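Local coordinates for protein exosome complex component Rrp42 (Pyrococcus abyssi, PDB 2PO1) that probably serves as a non-catalytic component of the RNA-degrading archaeal exosome, helping to structure the active site of its Rrp41 partner, at residues H144-I156 and D211-T225. Sequence-based numbering, arbitrary orientation.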
ATOM      1  N   HIS C 144       1.188  17.046 -13.711  1.00 14.03           N
ATOM      2  CA  HIS C 144      -0.039  16.422 -14.041  1.00 14.53           C
ATOM      3  C   HIS C 144      -0.105  16.273 -15.565  1.00 16.99           C
ATOM      4  O   HIS C 144      -0.376  17.264 -16.312  1.00 16.12           O
ATOM      5  CB  HIS C 144      -1.182  17.314 -13.555  1.00 14.38           C
ATOM      6  CG  HIS C 144      -2.229  16.580 -12.801  1.00 13.79           C
ATOM      7  ND1 HIS C 144      -1.949  15.877 -11.656  1.00 15.89           N
ATOM      8  CD2 HIS C 144      -3.574  16.510 -12.968  1.00 14.27           C
ATOM      9  CE1 HIS C 144      -3.060  15.331 -11.197  1.00 17.88           C
ATOM     10  NE2 HIS C 144      -4.063  15.746 -11.946  1.00 17.87           N
ATOM     11  N   VAL C 145       0.150  15.060 -16.056  1.00 16.45           N
ATOM     12  CA  VAL C 145       0.147  14.875 -17.538  1.00 16.00           C
ATOM     13  C   VAL C 145      -1.345  14.803 -17.892  1.00 16.28           C
ATOM     14  O   VAL C 145      -2.047  14.007 -17.289  1.00 16.31           O
ATOM     15  CB  VAL C 145       0.946  13.643 -17.979  1.00 15.30           C
ATOM     16  CG1 VAL C 145       0.626  13.273 -19.449  1.00 13.16           C
ATOM     17  CG2 VAL C 145       2.429  13.910 -17.796  1.00 12.15           C
ATOM     18  N   LEU C 146      -1.825  15.698 -18.771  1.00 15.50           N
ATOM     19  CA  LEU C 146      -3.253  15.782 -19.099  1.00 17.00           C
ATOM     20  C   LEU C 146      -3.624  15.094 -20.415  1.00 17.65           C
ATOM     21  O   LEU C 146      -4.761  14.748 -20.588  1.00 18.75           O
ATOM     22  CB  LEU C 146      -3.740  17.222 -19.193  1.00 17.15           C
ATOM     23  CG  LEU C 146      -3.528  18.109 -17.982  1.00 16.43           C
ATOM     24  CD1 LEU C 146      -3.947  19.490 -18.360  1.00 18.79           C
ATOM     25  CD2 LEU C 146      -4.309  17.544 -16.752  1.00 15.19           C
ATOM     26  N   ASP C 147      -2.671  14.880 -21.326  1.00 16.95           N
ATOM     27  CA  ASP C 147      -3.002  14.241 -22.612  1.00 19.35           C
ATOM     28  C   ASP C 147      -1.686  13.765 -23.123  1.00 18.33           C
ATOM     29  O   ASP C 147      -0.804  14.560 -23.302  1.00 19.23           O
ATOM     30  CB  ASP C 147      -3.546  15.276 -23.599  1.00 19.09           C
ATOM     31  CG  ASP C 147      -4.653  14.738 -24.483  1.00 23.96           C
ATOM     32  OD1 ASP C 147      -5.225  15.568 -25.218  1.00 26.65           O
ATOM     33  OD2 ASP C 147      -4.989  13.528 -24.455  1.00 22.41           O
ATOM     34  N   HIS C 148      -1.559  12.468 -23.333  1.00 19.10           N
ATOM     35  CA  HIS C 148      -0.309  11.864 -23.727  1.00 17.31           C
ATOM     36  C   HIS C 148      -0.390  11.621 -25.225  1.00 18.62           C
ATOM     37  O   HIS C 148      -1.118  10.727 -25.711  1.00 18.81           O
ATOM     38  CB  HIS C 148      -0.136  10.560 -22.948  1.00 17.45           C
ATOM     39  CG  HIS C 148       1.004   9.731 -23.432  1.00 17.86           C
ATOM     40  ND1 HIS C 148       2.003  10.239 -24.233  1.00 17.72           N
ATOM     41  CD2 HIS C 148       1.305   8.426 -23.224  1.00 21.60           C
ATOM     42  CE1 HIS C 148       2.867   9.279 -24.495  1.00 20.46           C
ATOM     43  NE2 HIS C 148       2.468   8.171 -23.892  1.00 18.61           N
ATOM     44  N   ASP C 149       0.308  12.461 -25.997  1.00 18.45           N
ATOM     45  CA  ASP C 149       0.381  12.212 -27.411  1.00 18.81           C
ATOM     46  C   ASP C 149       1.832  12.182 -27.798  1.00 18.89           C
ATOM     47  O   ASP C 149       2.188  12.653 -28.874  1.00 19.98           O
ATOM     48  CB  ASP C 149      -0.304  13.282 -28.229  1.00 19.03           C
ATOM     49  CG  ASP C 149      -0.679  12.772 -29.623  1.00 24.53           C
ATOM     50  OD1 ASP C 149      -0.761  13.572 -30.583  1.00 24.92           O
ATOM     51  OD2 ASP C 149      -0.934  11.539 -29.743  1.00 25.20           O
ATOM     52  N   GLY C 150       2.653  11.744 -26.877  1.00 17.94           N
ATOM     53  CA  GLY C 150       4.047  11.489 -27.172  1.00 17.00           C
ATOM     54  C   GLY C 150       4.933  12.549 -26.598  1.00 16.69           C
ATOM     55  O   GLY C 150       4.538  13.713 -26.432  1.00 16.74           O
ATOM     56  N   ASN C 151       6.196  12.178 -26.377  1.00 16.29           N
ATOM     57  CA  ASN C 151       7.153  13.084 -25.789  1.00 15.18           C
ATOM     58  C   ASN C 151       6.766  13.735 -24.463  1.00 15.25           C
ATOM     59  O   ASN C 151       6.907  14.922 -24.290  1.00 17.43           O
ATOM     60  CB  ASN C 151       7.718  14.079 -26.849  1.00 17.48           C
ATOM     61  CG  ASN C 151       9.044  14.630 -26.438  1.00 17.08           C
ATOM     62  OD1 ASN C 151       9.660  14.103 -25.510  1.00 17.14           O
ATOM     63  ND2 ASN C 151       9.543  15.666 -27.157  1.00 15.19           N
ATOM     64  N   LEU C 152       6.313  12.928 -23.472  1.00 16.01           N
ATOM     65  CA  LEU C 152       6.075  13.442 -22.177  1.00 14.93           C
ATOM     66  C   LEU C 152       7.338  14.043 -21.577  1.00 16.18           C
ATOM     67  O   LEU C 152       7.286  15.040 -20.902  1.00 17.17           O
ATOM     68  CB  LEU C 152       5.553  12.302 -21.264  1.00 15.31           C
ATOM     69  CG  LEU C 152       4.243  11.654 -21.697  1.00 14.29           C
ATOM     70  CD1 LEU C 152       3.850  10.549 -20.721  1.00 17.05           C
ATOM     71  CD2 LEU C 152       3.180  12.765 -21.808  1.00 16.20           C
ATOM     72  N   MET C 153       8.494  13.414 -21.775  1.00 16.56           N
ATOM     73  CA  MET C 153       9.674  13.877 -21.127  1.00 16.01           C
ATOM     74  C   MET C 153       9.935  15.348 -21.416  1.00 16.62           C
ATOM     75  O   MET C 153      10.111  16.158 -20.501  1.00 15.79           O
ATOM     76  CB  MET C 153      10.848  13.021 -21.576  1.00 17.56           C
ATOM     77  CG  MET C 153      12.102  13.483 -20.933  1.00 19.76           C
ATOM     78  SD  MET C 153      12.232  12.790 -19.325  1.00 22.16           S
ATOM     79  CE  MET C 153      12.529  11.049 -19.717  1.00 22.47           C
ATOM     80  N   ASP C 154       9.896  15.742 -22.672  1.00 16.67           N
ATOM     81  CA  ASP C 154      10.225  17.132 -22.970  1.00 19.26           C
ATOM     82  C   ASP C 154       9.109  18.028 -22.527  1.00 19.02           C
ATOM     83  O   ASP C 154       9.324  19.098 -22.000  1.00 18.53           O
ATOM     84  CB  ASP C 154      10.471  17.352 -24.445  1.00 19.10           C
ATOM     85  CG  ASP C 154      11.648  16.571 -24.965  1.00 22.47           C
ATOM     86  OD1 ASP C 154      12.178  15.781 -24.200  1.00 20.56           O
ATOM     87  OD2 ASP C 154      12.064  16.749 -26.155  1.00 17.63           O
ATOM     88  N   ALA C 155       7.894  17.590 -22.753  1.00 19.48           N
ATOM     89  CA  ALA C 155       6.745  18.420 -22.377  1.00 18.83           C
ATOM     90  C   ALA C 155       6.793  18.645 -20.871  1.00 17.88           C
ATOM     91  O   ALA C 155       6.568  19.751 -20.429  1.00 18.26           O
ATOM     92  CB  ALA C 155       5.466  17.740 -22.784  1.00 18.49           C
ATOM     93  N   ILE C 156       7.126  17.592 -20.085  1.00 17.05           N
ATOM     94  CA  ILE C 156       7.161  17.714 -18.643  1.00 15.68           C
ATOM     95  C   ILE C 156       8.339  18.583 -18.218  1.00 16.70           C
ATOM     96  O   ILE C 156       8.199  19.418 -17.348  1.00 18.32           O
ATOM     97  CB  ILE C 156       7.235  16.331 -17.906  1.00 14.37           C
ATOM     98  CG1 ILE C 156       5.936  15.537 -18.073  1.00 16.12           C
ATOM     99  CG2 ILE C 156       7.550  16.581 -16.441  1.00  9.97           C
ATOM    100  CD1 ILE C 156       6.123  14.115 -17.860  1.00 14.81           C
ATOM    101  N   ASP C 211      11.315  14.984 -30.838  1.00 21.01           N
ATOM    102  CA  ASP C 211       9.933  15.168 -30.407  1.00 19.87           C
ATOM    103  C   ASP C 211       9.002  14.163 -31.073  1.00 20.33           C
ATOM    104  O   ASP C 211       8.141  14.561 -31.849  1.00 21.01           O
ATOM    105  CB  ASP C 211       9.469  16.580 -30.696  1.00 20.08           C
ATOM    106  CG  ASP C 211       8.064  16.849 -30.219  1.00 20.52           C
ATOM    107  OD1 ASP C 211       7.394  17.650 -30.897  1.00 22.68           O
ATOM    108  OD2 ASP C 211       7.638  16.284 -29.182  1.00 18.59           O
ATOM    109  N   PRO C 212       9.116  12.869 -30.685  1.00 19.60           N
ATOM    110  CA  PRO C 212       8.368  11.781 -31.298  1.00 20.52           C
ATOM    111  C   PRO C 212       6.939  11.916 -30.818  1.00 20.97           C
ATOM    112  O   PRO C 212       6.739  12.193 -29.657  1.00 21.84           O
ATOM    113  CB  PRO C 212       9.025  10.508 -30.686  1.00 19.15           C
ATOM    114  CG  PRO C 212       9.579  10.927 -29.397  1.00 17.23           C
ATOM    115  CD  PRO C 212       9.972  12.394 -29.575  1.00 18.66           C
ATOM    116  N   SER C 213       5.976  11.830 -31.705  1.00 22.64           N
ATOM    117  CA  SER C 213       4.563  11.774 -31.316  1.00 21.80           C
ATOM    118  C   SER C 213       4.326  10.356 -30.813  1.00 21.03           C
ATOM    119  O   SER C 213       5.196   9.494 -30.933  1.00 20.24           O
ATOM    120  CB  SER C 213       3.690  11.959 -32.533  1.00 22.43           C
ATOM    121  OG  SER C 213       3.962  10.915 -33.474  1.00 23.05           O
ATOM    122  N   LEU C 214       3.129  10.096 -30.306  1.00 20.54           N
ATOM    123  CA  LEU C 214       2.788   8.778 -29.772  1.00 21.29           C
ATOM    124  C   LEU C 214       2.933   7.746 -30.867  1.00 22.53           C
ATOM    125  O   LEU C 214       3.516   6.682 -30.651  1.00 21.45           O
ATOM    126  CB  LEU C 214       1.355   8.795 -29.319  1.00 21.27           C
ATOM    127  CG  LEU C 214       0.886   8.116 -28.058  1.00 25.33           C
ATOM    128  CD1 LEU C 214      -0.603   7.867 -28.292  1.00 25.91           C
ATOM    129  CD2 LEU C 214       1.716   6.892 -27.709  1.00 26.15           C
ATOM    130  N   ASP C 215       2.445   8.075 -32.065  1.00 24.44           N
ATOM    131  CA  ASP C 215       2.514   7.137 -33.180  1.00 25.81           C
ATOM    132  C   ASP C 215       3.985   6.798 -33.472  1.00 25.46           C
ATOM    133  O   ASP C 215       4.291   5.669 -33.767  1.00 24.57           O
ATOM    134  CB  ASP C 215       1.887   7.735 -34.422  1.00 28.73           C
ATOM    135  CG  ASP C 215       0.371   7.711 -34.368  1.00 34.64           C
ATOM    136  OD1 ASP C 215      -0.183   6.796 -33.694  1.00 39.08           O
ATOM    137  OD2 ASP C 215      -0.245   8.606 -34.984  1.00 41.30           O
ATOM    138  N   GLU C 216       4.883   7.773 -33.324  1.00 23.79           N
ATOM    139  CA  GLU C 216       6.309   7.476 -33.493  1.00 23.35           C
ATOM    140  C   GLU C 216       6.847   6.684 -32.299  1.00 22.23           C
ATOM    141  O   GLU C 216       7.642   5.754 -32.472  1.00 22.49           O
ATOM    142  CB  GLU C 216       7.101   8.724 -33.733  1.00 22.81           C
ATOM    143  CG  GLU C 216       6.965   9.214 -35.163  1.00 24.60           C
ATOM    144  CD  GLU C 216       7.304  10.654 -35.359  1.00 22.94           C
ATOM    145  OE1 GLU C 216       7.437  11.037 -36.527  1.00 24.11           O
ATOM    146  OE2 GLU C 216       7.462  11.420 -34.392  1.00 24.88           O
ATOM    147  N   GLU C 217       6.419   7.034 -31.094  1.00 21.04           N
ATOM    148  CA  GLU C 217       6.843   6.257 -29.919  1.00 19.58           C
ATOM    149  C   GLU C 217       6.366   4.842 -30.013  1.00 20.91           C
ATOM    150  O   GLU C 217       7.054   3.919 -29.589  1.00 21.68           O
ATOM    151  CB  GLU C 217       6.353   6.868 -28.649  1.00 18.51           C
ATOM    152  CG  GLU C 217       7.018   8.184 -28.322  1.00 18.98           C
ATOM    153  CD  GLU C 217       6.382   8.853 -27.134  1.00 21.13           C
ATOM    154  OE1 GLU C 217       5.256   8.505 -26.762  1.00 17.52           O
ATOM    155  OE2 GLU C 217       7.021   9.741 -26.562  1.00 23.75           O
ATOM    156  N   LEU C 218       5.199   4.648 -30.598  1.00 21.99           N
ATOM    157  CA  LEU C 218       4.701   3.284 -30.803  1.00 23.77           C
ATOM    158  C   LEU C 218       5.604   2.422 -31.655  1.00 23.32           C
ATOM    159  O   LEU C 218       5.691   1.227 -31.438  1.00 23.95           O
ATOM    160  CB  LEU C 218       3.254   3.262 -31.287  1.00 24.26           C
ATOM    161  CG  LEU C 218       2.267   3.769 -30.235  1.00 28.48           C
ATOM    162  CD1 LEU C 218       0.882   3.952 -30.840  1.00 33.26           C
ATOM    163  CD2 LEU C 218       2.176   2.854 -28.978  1.00 31.65           C
ATOM    164  N   VAL C 219       6.334   3.012 -32.594  1.00 23.86           N
ATOM    165  CA  VAL C 219       7.165   2.234 -33.476  1.00 24.34           C
ATOM    166  C   VAL C 219       8.669   2.406 -33.239  1.00 25.11           C
ATOM    167  O   VAL C 219       9.462   1.793 -33.921  1.00 25.64           O
ATOM    168  CB  VAL C 219       6.833   2.574 -34.952  1.00 26.93           C
ATOM    169  CG1 VAL C 219       5.310   2.682 -35.138  1.00 28.83           C
ATOM    170  CG2 VAL C 219       7.530   3.834 -35.391  1.00 24.81           C
ATOM    171  N   MET C 220       9.080   3.226 -32.275  1.00 23.78           N
ATOM    172  CA  MET C 220      10.482   3.505 -32.149  1.00 24.03           C
ATOM    173  C   MET C 220      11.241   2.301 -31.627  1.00 24.17           C
ATOM    174  O   MET C 220      10.689   1.420 -30.962  1.00 23.18           O
ATOM    175  CB  MET C 220      10.708   4.704 -31.212  1.00 23.43           C
ATOM    176  CG  MET C 220      10.274   4.442 -29.805  1.00 20.50           C
ATOM    177  SD  MET C 220      10.536   5.864 -28.809  1.00 22.17           S
ATOM    178  CE  MET C 220       9.765   5.215 -27.326  1.00 18.56           C
ATOM    179  N   ASP C 221      12.527   2.303 -31.895  1.00 24.74           N
ATOM    180  CA  ASP C 221      13.386   1.290 -31.370  1.00 26.84           C
ATOM    181  C   ASP C 221      13.785   1.672 -29.985  1.00 25.71           C
ATOM    182  O   ASP C 221      13.798   0.847 -29.089  1.00 27.06           O
ATOM    183  CB  ASP C 221      14.616   1.168 -32.259  1.00 29.59           C
ATOM    184  CG  ASP C 221      14.303   0.430 -33.507  1.00 33.19           C
ATOM    185  OD1 ASP C 221      13.847  -0.722 -33.395  1.00 38.83           O
ATOM    186  OD2 ASP C 221      14.430   1.009 -34.582  1.00 39.85           O
ATOM    187  N   GLY C 222      14.073   2.946 -29.794  1.00 24.78           N
ATOM    188  CA  GLY C 222      14.604   3.413 -28.519  1.00 22.92           C
ATOM    189  C   GLY C 222      14.534   4.918 -28.509  1.00 22.29           C
ATOM    190  O   GLY C 222      14.051   5.528 -29.457  1.00 21.35           O
ATOM    191  N   LYS C 223      15.014   5.525 -27.424  1.00 21.16           N
ATOM    192  CA  LYS C 223      14.774   6.938 -27.253  1.00 20.63           C
ATOM    193  C   LYS C 223      15.890   7.448 -26.413  1.00 19.52           C
ATOM    194  O   LYS C 223      16.482   6.686 -25.673  1.00 18.66           O
ATOM    195  CB  LYS C 223      13.450   7.090 -26.535  1.00 19.54           C
ATOM    196  CG  LYS C 223      13.182   8.404 -25.911  1.00 22.27           C
ATOM    197  CD  LYS C 223      11.797   8.347 -25.303  1.00 24.22           C
ATOM    198  CE  LYS C 223      10.831   8.947 -26.271  1.00 27.90           C
ATOM    199  NZ  LYS C 223       9.468   9.155 -25.757  1.00 27.60           N
ATOM    200  N   ILE C 224      16.238   8.712 -26.586  1.00 19.27           N
ATOM    201  CA  ILE C 224      17.299   9.282 -25.786  1.00 20.45           C
ATOM    202  C   ILE C 224      16.921  10.698 -25.518  1.00 20.81           C
ATOM    203  O   ILE C 224      16.407  11.392 -26.398  1.00 20.53           O
ATOM    204  CB  ILE C 224      18.755   9.191 -26.488  1.00 21.06           C
ATOM    205  CG1 ILE C 224      19.840   9.626 -25.487  1.00 22.55           C
ATOM    206  CG2 ILE C 224      18.801  10.009 -27.750  1.00 22.24           C
ATOM    207  CD1 ILE C 224      21.254   9.245 -25.872  1.00 23.58           C
ATOM    208  N   THR C 225      17.111  11.100 -24.265  1.00 20.59           N
ATOM    209  CA  THR C 225      16.794  12.455 -23.857  1.00 20.93           C
ATOM    210  C   THR C 225      18.080  13.079 -23.406  1.00 20.32           C
ATOM    211  O   THR C 225      18.836  12.451 -22.663  1.00 19.56           O
ATOM    212  CB  THR C 225      15.817  12.460 -22.685  1.00 20.37           C
ATOM    213  OG1 THR C 225      14.522  12.042 -23.136  1.00 19.22           O
ATOM    214  CG2 THR C 225      15.740  13.840 -22.091  1.00 21.97           C
TER
HETATM  215  O   HOH W   1       4.728   6.348 -25.538  1.00 33.72           O
HETATM  216  O   HOH W   2      10.100  11.766 -24.592  1.00 24.37           O
HETATM  217  O   HOH W   3       6.496  10.054 -24.025  1.00 22.25           O
HETATM  218  O   HOH W   4       8.794  10.643 -22.811  1.00 20.94           O
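N151 meets D211 and E217 through two different groups. Its amide ND2 donates to D211 OD2 at 2.8 Å and, with its other hydrogen, to D154 OD2; both acceptors lie within a few degrees of the amide plane, which fixes the rotation of the group. The acceptor on D211 is met on its anti side, and R37 pairs with the same oxygen. With CG anti to the backbone N (chi1 -157°), N151 also N-caps helix 152-166, its OD1 accepting from D154 N at 3.3 Å. The backbone N of N151 donates to E217 OE2 (2.6 Å, 163° at the hydrogen), while K223 NZ forms a salt bridge with that oxygen from the opposite face of the carboxylate. With alanine at N151, D211 and D154 would probably lose the amide donor they share, and the helix its side-chain cap. L214 CG lies 4.2 Å above one face of the H148 ring, offset toward its rim, and L152 CD1 lies over the centre of the other. G150 passes close by, its CA 3.6 Å from L214 N, where a CB would clash. At the far end M153 CG rests 3.6 Å from T225 OG1, whose hydroxyl bonds to T200. The turn after strand 135-147 thus meets helix 214-219, and the start of helix 152-166 meets strand 222-228, joining the two exoribonuclease family regions, with M153 also packing on helix 104-118.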